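PDB 3RFQ: pterin-4-alpha-carbinolamine dehydratase MoaB2 from Mycobacterium marinum, which probably takes part in molybdenum cofactor biosynthesis as a molybdopterin-binding protein of the MogA/MoaB family. Local coordinates for residues C[71-83]-C[103-115]. Sequence-based numbering, arbitrary orientation.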
ATOM      1  N   VAL C  71      16.943 -28.008  -9.730  1.00 27.69           N
ATOM      2  CA  VAL C  71      17.606 -28.632  -8.594  1.00 28.54           C
ATOM      3  C   VAL C  71      16.592 -29.109  -7.575  1.00 28.75           C
ATOM      4  O   VAL C  71      15.468 -28.601  -7.519  1.00 27.45           O
ATOM      5  CB  VAL C  71      18.613 -27.697  -7.889  1.00 27.76           C
ATOM      6  CG1 VAL C  71      19.847 -27.512  -8.719  1.00 27.38           C
ATOM      7  CG2 VAL C  71      17.964 -26.342  -7.540  1.00 26.03           C
ATOM      8  N   GLU C  72      17.023 -30.084  -6.772  1.00 30.47           N
ATOM      9  CA  GLU C  72      16.260 -30.588  -5.646  1.00 31.53           C
ATOM     10  C   GLU C  72      16.201 -29.527  -4.553  1.00 29.98           C
ATOM     11  O   GLU C  72      17.042 -28.615  -4.513  1.00 28.61           O
ATOM     12  CB  GLU C  72      16.929 -31.825  -5.050  1.00 34.05           C
ATOM     13  CG  GLU C  72      16.906 -33.061  -5.887  1.00 38.14           C
ATOM     14  CD  GLU C  72      17.621 -34.210  -5.212  1.00 44.16           C
ATOM     15  OE1 GLU C  72      18.562 -34.727  -5.821  1.00 47.23           O
ATOM     16  OE2 GLU C  72      17.263 -34.592  -4.068  1.00 47.31           O
ATOM     17  N   ALA C  73      15.218 -29.667  -3.662  1.00 29.89           N
ATOM     18  CA  ALA C  73      15.090 -28.800  -2.490  1.00 28.91           C
ATOM     19  C   ALA C  73      16.142 -29.233  -1.479  1.00 30.41           C
ATOM     20  O   ALA C  73      15.846 -29.806  -0.423  1.00 32.32           O
ATOM     21  CB  ALA C  73      13.698 -28.896  -1.917  1.00 28.48           C
ATOM     22  N   ASP C  74      17.387 -28.979  -1.840  1.00 30.49           N
ATOM     23  CA  ASP C  74      18.534 -29.403  -1.066  1.00 32.17           C
ATOM     24  C   ASP C  74      19.499 -28.219  -1.045  1.00 31.58           C
ATOM     25  O   ASP C  74      19.804 -27.625  -2.086  1.00 30.31           O
ATOM     26  CB  ASP C  74      19.180 -30.622  -1.723  1.00 34.01           C
ATOM     27  CG  ASP C  74      20.471 -31.026  -1.055  1.00 35.90           C
ATOM     28  OD1 ASP C  74      20.403 -31.781  -0.062  1.00 36.48           O
ATOM     29  OD2 ASP C  74      21.550 -30.578  -1.518  1.00 36.55           O
ATOM     30  N   GLU C  75      19.950 -27.884   0.159  1.00 32.15           N
ATOM     31  CA  GLU C  75      20.731 -26.684   0.433  1.00 31.57           C
ATOM     32  C   GLU C  75      22.021 -26.632  -0.376  1.00 31.23           C
ATOM     33  O   GLU C  75      22.352 -25.598  -0.948  1.00 30.89           O
ATOM     34  CB  GLU C  75      21.033 -26.610   1.935  1.00 32.99           C
ATOM     35  CG  GLU C  75      20.962 -25.212   2.518  1.00 34.37           C
ATOM     36  CD  GLU C  75      20.973 -25.211   4.054  1.00 39.45           C
ATOM     37  OE1 GLU C  75      20.201 -25.994   4.676  1.00 41.80           O
ATOM     38  OE2 GLU C  75      21.759 -24.423   4.637  1.00 40.61           O
ATOM     39  N   VAL C  76      22.734 -27.750  -0.434  1.00 32.43           N
ATOM     40  CA  VAL C  76      23.979 -27.849  -1.191  1.00 32.30           C
ATOM     41  C   VAL C  76      23.729 -27.707  -2.708  1.00 31.26           C
ATOM     42  O   VAL C  76      24.459 -26.978  -3.411  1.00 29.86           O
ATOM     43  CB  VAL C  76      24.736 -29.157  -0.833  1.00 35.18           C
ATOM     44  CG1 VAL C  76      25.874 -29.480  -1.845  1.00 35.43           C
ATOM     45  CG2 VAL C  76      25.281 -29.071   0.599  1.00 35.93           C
ATOM     46  N   ASP C  77      22.687 -28.374  -3.208  1.00 30.76           N
ATOM     47  CA  ASP C  77      22.411 -28.322  -4.639  1.00 30.24           C
ATOM     48  C   ASP C  77      21.997 -26.919  -5.065  1.00 27.89           C
ATOM     49  O   ASP C  77      22.496 -26.413  -6.083  1.00 27.46           O
ATOM     50  CB  ASP C  77      21.413 -29.398  -5.089  1.00 30.54           C
ATOM     51  CG  ASP C  77      21.995 -30.827  -4.968  1.00 36.79           C
ATOM     52  OD1 ASP C  77      23.235 -30.977  -4.807  1.00 39.38           O
ATOM     53  OD2 ASP C  77      21.214 -31.812  -5.027  1.00 40.00           O
ATOM     54  N   ILE C  78      21.133 -26.283  -4.268  1.00 26.59           N
ATOM     55  CA  ILE C  78      20.699 -24.921  -4.549  1.00 25.01           C
ATOM     56  C   ILE C  78      21.894 -23.976  -4.505  1.00 25.83           C
ATOM     57  O   ILE C  78      22.113 -23.201  -5.429  1.00 25.97           O
ATOM     58  CB  ILE C  78      19.604 -24.443  -3.583  1.00 24.00           C
ATOM     59  CG1 ILE C  78      18.386 -25.363  -3.648  1.00 21.75           C
ATOM     60  CG2 ILE C  78      19.198 -23.031  -3.925  1.00 22.12           C
ATOM     61  CD1 ILE C  78      17.401 -25.135  -2.509  1.00 22.31           C
ATOM     62  N   ARG C  79      22.693 -24.080  -3.450  1.00 27.74           N
ATOM     63  CA  ARG C  79      23.881 -23.248  -3.279  1.00 28.61           C
ATOM     64  C   ARG C  79      24.887 -23.404  -4.428  1.00 29.35           C
ATOM     65  O   ARG C  79      25.435 -22.415  -4.939  1.00 29.46           O
ATOM     66  CB  ARG C  79      24.522 -23.593  -1.945  1.00 30.36           C
ATOM     67  CG  ARG C  79      25.623 -22.675  -1.499  1.00 32.32           C
ATOM     68  CD  ARG C  79      26.113 -23.133  -0.123  1.00 34.76           C
ATOM     69  NE  ARG C  79      25.146 -22.711   0.899  1.00 35.97           N
ATOM     70  CZ  ARG C  79      24.825 -23.438   1.971  1.00 37.84           C
ATOM     71  NH1 ARG C  79      25.390 -24.639   2.142  1.00 37.37           N
ATOM     72  NH2 ARG C  79      23.918 -22.971   2.848  1.00 35.41           N
ATOM     73  N   ASN C  80      25.129 -24.642  -4.844  1.00 30.43           N
ATOM     74  CA  ASN C  80      26.009 -24.882  -5.989  1.00 30.77           C
ATOM     75  C   ASN C  80      25.488 -24.282  -7.292  1.00 29.00           C
ATOM     76  O   ASN C  80      26.281 -23.768  -8.079  1.00 29.84           O
ATOM     77  CB  ASN C  80      26.299 -26.372  -6.182  1.00 32.38           C
ATOM     78  CG  ASN C  80      27.263 -26.920  -5.138  1.00 36.88           C
ATOM     79  OD1 ASN C  80      27.636 -26.226  -4.181  1.00 39.13           O
ATOM     80  ND2 ASN C  80      27.674 -28.185  -5.316  1.00 40.66           N
ATOM     81  N   ALA C  81      24.183 -24.369  -7.537  1.00 26.74           N
ATOM     82  CA  ALA C  81      23.621 -23.790  -8.751  1.00 25.40           C
ATOM     83  C   ALA C  81      23.804 -22.264  -8.754  1.00 24.52           C
ATOM     84  O   ALA C  81      24.112 -21.671  -9.789  1.00 24.04           O
ATOM     85  CB  ALA C  81      22.154 -24.157  -8.897  1.00 23.64           C
ATOM     86  N   LEU C  82      23.630 -21.639  -7.592  1.00 24.36           N
ATOM     87  CA  LEU C  82      23.767 -20.194  -7.491  1.00 24.08           C
ATOM     88  C   LEU C  82      25.197 -19.736  -7.644  1.00 25.54           C
ATOM     89  O   LEU C  82      25.436 -18.722  -8.314  1.00 25.78           O
ATOM     90  CB  LEU C  82      23.186 -19.647  -6.185  1.00 23.44           C
ATOM     91  CG  LEU C  82      21.710 -19.929  -5.915  1.00 22.29           C
ATOM     92  CD1 LEU C  82      21.400 -19.602  -4.449  1.00 21.62           C
ATOM     93  CD2 LEU C  82      20.823 -19.156  -6.886  1.00 20.28           C
ATOM     94  N   ASN C  83      26.137 -20.459  -7.026  1.00 27.28           N
ATOM     95  CA  ASN C  83      27.557 -20.113  -7.086  1.00 28.58           C
ATOM     96  C   ASN C  83      28.079 -20.182  -8.526  1.00 29.51           C
ATOM     97  O   ASN C  83      28.827 -19.305  -8.976  1.00 29.81           O
ATOM     98  CB  ASN C  83      28.399 -21.020  -6.182  1.00 30.64           C
ATOM     99  CG  ASN C  83      28.487 -20.522  -4.721  1.00 32.16           C
ATOM    100  OD1 ASN C  83      28.356 -19.323  -4.436  1.00 33.30           O
ATOM    101  ND2 ASN C  83      28.750 -21.452  -3.795  1.00 32.43           N
ATOM    102  N   PRO C 103       9.907 -28.244   5.951  1.00 41.75           N
ATOM    103  CA  PRO C 103      11.324 -28.381   6.294  1.00 42.18           C
ATOM    104  C   PRO C 103      12.208 -28.365   5.067  1.00 40.31           C
ATOM    105  O   PRO C 103      13.397 -28.069   5.173  1.00 40.36           O
ATOM    106  CB  PRO C 103      11.405 -29.764   6.997  1.00 44.69           C
ATOM    107  CG  PRO C 103       9.993 -30.404   6.858  1.00 46.20           C
ATOM    108  CD  PRO C 103       9.208 -29.554   5.905  1.00 43.35           C
ATOM    109  N   ARG C 104      11.618 -28.707   3.925  1.00 39.01           N
ATOM    110  CA  ARG C 104      12.316 -28.730   2.650  1.00 37.56           C
ATOM    111  C   ARG C 104      12.438 -27.355   2.043  1.00 33.39           C
ATOM    112  O   ARG C 104      13.046 -27.228   0.981  1.00 32.68           O
ATOM    113  CB  ARG C 104      11.600 -29.649   1.634  1.00 39.06           C
ATOM    114  CG  ARG C 104      11.653 -31.158   1.959  1.00 45.64           C
ATOM    115  CD  ARG C 104      13.061 -31.760   1.819  1.00 49.79           C
ATOM    116  NE  ARG C 104      13.483 -31.942   0.426  1.00 51.90           N
ATOM    117  CZ  ARG C 104      14.542 -32.674   0.056  1.00 54.02           C
ATOM    118  NH1 ARG C 104      15.286 -33.291   0.973  1.00 55.33           N
ATOM    119  NH2 ARG C 104      14.861 -32.793  -1.229  1.00 53.10           N
ATOM    120  N   ASP C 105      11.853 -26.334   2.677  1.00 30.31           N
ATOM    121  CA  ASP C 105      11.845 -25.008   2.078  1.00 27.38           C
ATOM    122  C   ASP C 105      13.136 -24.279   2.431  1.00 26.08           C
ATOM    123  O   ASP C 105      13.148 -23.404   3.331  1.00 25.42           O
ATOM    124  CB  ASP C 105      10.629 -24.208   2.528  1.00 27.33           C
ATOM    125  CG  ASP C 105       9.335 -24.631   1.820  1.00 28.29           C
ATOM    126  OD1 ASP C 105       9.207 -24.377   0.597  1.00 28.38           O
ATOM    127  OD2 ASP C 105       8.430 -25.167   2.508  1.00 28.02           O
ATOM    128  N   VAL C 106      14.216 -24.655   1.737  1.00 23.65           N
ATOM    129  CA  VAL C 106      15.574 -24.239   2.117  1.00 22.74           C
ATOM    130  C   VAL C 106      16.252 -23.208   1.190  1.00 20.88           C
ATOM    131  O   VAL C 106      17.417 -22.861   1.402  1.00 21.03           O
ATOM    132  CB  VAL C 106      16.522 -25.452   2.347  1.00 24.11           C
ATOM    133  CG1 VAL C 106      16.099 -26.255   3.601  1.00 24.41           C
ATOM    134  CG2 VAL C 106      16.577 -26.348   1.120  1.00 24.79           C
ATOM    135  N   THR C 107      15.521 -22.712   0.193  1.00 18.34           N
ATOM    136  CA  THR C 107      16.074 -21.724  -0.750  1.00 17.47           C
ATOM    137  C   THR C 107      16.633 -20.488  -0.019  1.00 17.91           C
ATOM    138  O   THR C 107      17.752 -20.040  -0.335  1.00 18.45           O
ATOM    139  CB  THR C 107      15.045 -21.305  -1.807  1.00 16.38           C
ATOM    140  OG1 THR C 107      14.529 -22.468  -2.475  1.00 16.13           O
ATOM    141  CG2 THR C 107      15.623 -20.332  -2.829  1.00 14.12           C
ATOM    142  N   PRO C 108      15.901 -19.961   0.981  1.00 17.47           N
ATOM    143  CA  PRO C 108      16.481 -18.743   1.614  1.00 17.98           C
ATOM    144  C   PRO C 108      17.782 -19.005   2.369  1.00 19.64           C
ATOM    145  O   PRO C 108      18.694 -18.175   2.281  1.00 20.34           O
ATOM    146  CB  PRO C 108      15.386 -18.270   2.576  1.00 16.69           C
ATOM    147  CG  PRO C 108      14.104 -18.922   2.026  1.00 16.75           C
ATOM    148  CD  PRO C 108      14.550 -20.257   1.496  1.00 16.31           C
ATOM    149  N   GLU C 109      17.862 -20.129   3.090  1.00 21.19           N
ATOM    150  CA  GLU C 109      19.070 -20.517   3.827  1.00 23.22           C
ATOM    151  C   GLU C 109      20.244 -20.740   2.866  1.00 23.78           C
ATOM    152  O   GLU C 109      21.366 -20.311   3.155  1.00 24.31           O
ATOM    153  CB  GLU C 109      18.854 -21.782   4.700  1.00 25.00           C
ATOM    154  CG  GLU C 109      17.970 -21.601   5.937  1.00 26.69           C
ATOM    155  CD  GLU C 109      16.621 -20.981   5.590  1.00 28.90           C
ATOM    156  OE1 GLU C 109      15.862 -21.583   4.792  1.00 28.11           O
ATOM    157  OE2 GLU C 109      16.352 -19.856   6.065  1.00 30.93           O
ATOM    158  N   SER C 110      19.986 -21.426   1.751  1.00 23.41           N
ATOM    159  CA  SER C 110      21.001 -21.602   0.689  1.00 24.54           C
ATOM    160  C   SER C 110      21.438 -20.257   0.108  1.00 23.60           C
ATOM    161  O   SER C 110      22.633 -20.026  -0.135  1.00 24.16           O
ATOM    162  CB  SER C 110      20.471 -22.468  -0.457  1.00 24.36           C
ATOM    163  OG  SER C 110      20.037 -23.742  -0.010  1.00 26.81           O
ATOM    164  N   THR C 111      20.467 -19.377  -0.126  1.00 21.89           N
ATOM    165  CA  THR C 111      20.748 -18.078  -0.738  1.00 20.85           C
ATOM    166  C   THR C 111      21.547 -17.157   0.199  1.00 22.47           C
ATOM    167  O   THR C 111      22.516 -16.526  -0.218  1.00 22.98           O
ATOM    168  CB  THR C 111      19.451 -17.431  -1.225  1.00 19.18           C
ATOM    169  OG1 THR C 111      18.851 -18.321  -2.171  1.00 18.23           O
ATOM    170  CG2 THR C 111      19.709 -16.057  -1.883  1.00 16.86           C
ATOM    171  N   ARG C 112      21.166 -17.107   1.465  1.00 23.65           N
ATOM    172  CA  ARG C 112      21.818 -16.203   2.422  1.00 26.36           C
ATOM    173  C   ARG C 112      23.337 -16.370   2.446  1.00 27.85           C
ATOM    174  O   ARG C 112      24.064 -15.389   2.568  1.00 28.52           O
ATOM    175  CB  ARG C 112      21.272 -16.438   3.840  1.00 27.10           C
ATOM    176  CG  ARG C 112      21.610 -15.324   4.841  1.00 31.08           C
ATOM    177  CD  ARG C 112      20.846 -15.529   6.163  1.00 37.39           C
ATOM    178  NE  ARG C 112      19.383 -15.397   6.025  1.00 39.26           N
ATOM    179  CZ  ARG C 112      18.487 -16.369   6.232  1.00 40.92           C
ATOM    180  NH1 ARG C 112      18.867 -17.592   6.594  1.00 42.87           N
ATOM    181  NH2 ARG C 112      17.196 -16.114   6.080  1.00 38.67           N
ATOM    182  N   GLU C 113      23.790 -17.617   2.335  1.00 28.85           N
ATOM    183  CA  GLU C 113      25.208 -17.963   2.406  1.00 31.60           C
ATOM    184  C   GLU C 113      26.049 -17.358   1.300  1.00 30.96           C
ATOM    185  O   GLU C 113      27.206 -16.993   1.519  1.00 32.06           O
ATOM    186  CB  GLU C 113      25.380 -19.477   2.373  1.00 33.12           C
ATOM    187  CG  GLU C 113      25.254 -20.115   3.718  1.00 37.83           C
ATOM    188  CD  GLU C 113      26.201 -19.486   4.730  1.00 43.93           C
ATOM    189  OE1 GLU C 113      27.441 -19.667   4.567  1.00 44.76           O
ATOM    190  OE2 GLU C 113      25.688 -18.808   5.668  1.00 44.90           O
ATOM    191  N   ILE C 114      25.469 -17.265   0.112  1.00 29.11           N
ATOM    192  CA  ILE C 114      26.200 -16.734  -1.017  1.00 28.97           C
ATOM    193  C   ILE C 114      26.005 -15.227  -1.243  1.00 28.00           C
ATOM    194  O   ILE C 114      26.745 -14.659  -2.033  1.00 29.05           O
ATOM    195  CB  ILE C 114      25.952 -17.548  -2.302  1.00 28.38           C
ATOM    196  CG1 ILE C 114      24.482 -17.530  -2.710  1.00 26.77           C
ATOM    197  CG2 ILE C 114      26.364 -18.972  -2.074  1.00 30.54           C
ATOM    198  CD1 ILE C 114      24.139 -16.483  -3.698  1.00 26.47           C
ATOM    199  N   LEU C 115      25.051 -14.579  -0.564  1.00 26.41           N
ATOM    200  CA  LEU C 115      24.863 -13.123  -0.743  1.00 25.24           C
ATOM    201  C   LEU C 115      25.962 -12.270  -0.095  1.00 27.11           C
ATOM    202  O   LEU C 115      26.376 -12.546   1.025  1.00 27.93           O
ATOM    203  CB  LEU C 115      23.495 -12.682  -0.252  1.00 23.29           C
ATOM    204  CG  LEU C 115      22.260 -13.154  -1.035  1.00 21.55           C
ATOM    205  CD1 LEU C 115      21.005 -12.598  -0.360  1.00 19.48           C
ATOM    206  CD2 LEU C 115      22.326 -12.758  -2.516  1.00 16.58           C
TER
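Ser110 and Ile78 meet where two helices on one face of the alpha/beta MogA/MoaB-type domain come together, a worked example of how neighbouring helices share a sheet: apolar Ile78 and Leu82 and the threonines face the strands, small Ser110 sits where the helices come close, and long charged side chains lie along the outer margin. Helices 75-83 and 107-114 run broadly in the same direction, crossing at -43° with their axes 8.6 Å apart. Such closeness suits Ser110, whose CB rests 3.7 Å from Ile78 CG2. Its OG, set beside its own backbone N (chi1 -57°), lies 3.1 Å from both CA and CG of Glu75; its single proton can reach either Glu75 O across the interface or Val106 O, four residues back, just before the helix. Ile78 sends CD1 to CG2 of Val106 at 3.9 Å, and one turn on Leu82 lays CD1 over Thr111, whose hydroxyl donates to Thr107 O, 2.7 Å from OG1, and also bonds Asn155. Ile78 touches Val38 of strand 31-38 and Leu82 touches Val153 of strand 151-156, which back this inner side. At the far end, Ile114 packs CG2 against Arg79 CG and Asn83, and its CG1 meets Leu82 CD1 at 4.1 Å.

The outer side is looser, with Glu113 and Arg104 exposed. Arg79, bent at chi3 (-77°), brings its guanidinium toward helix 107-114, Glu109 O near its edge, while NH2 keeps a salt bridge one turn back to Glu75 OE2. Arg79 NE is nevertheless buried and has no hydrogen-bond partner. Arg104 forms a salt bridge with Asp40, which also accepts from Ala73 N; Glu72 OE2 stays 4.1 Å from Arg104 NH2, beyond a salt bridge, and Ala73 O sits over one guanidinium face, 3.2 Å from Arg104 CZ.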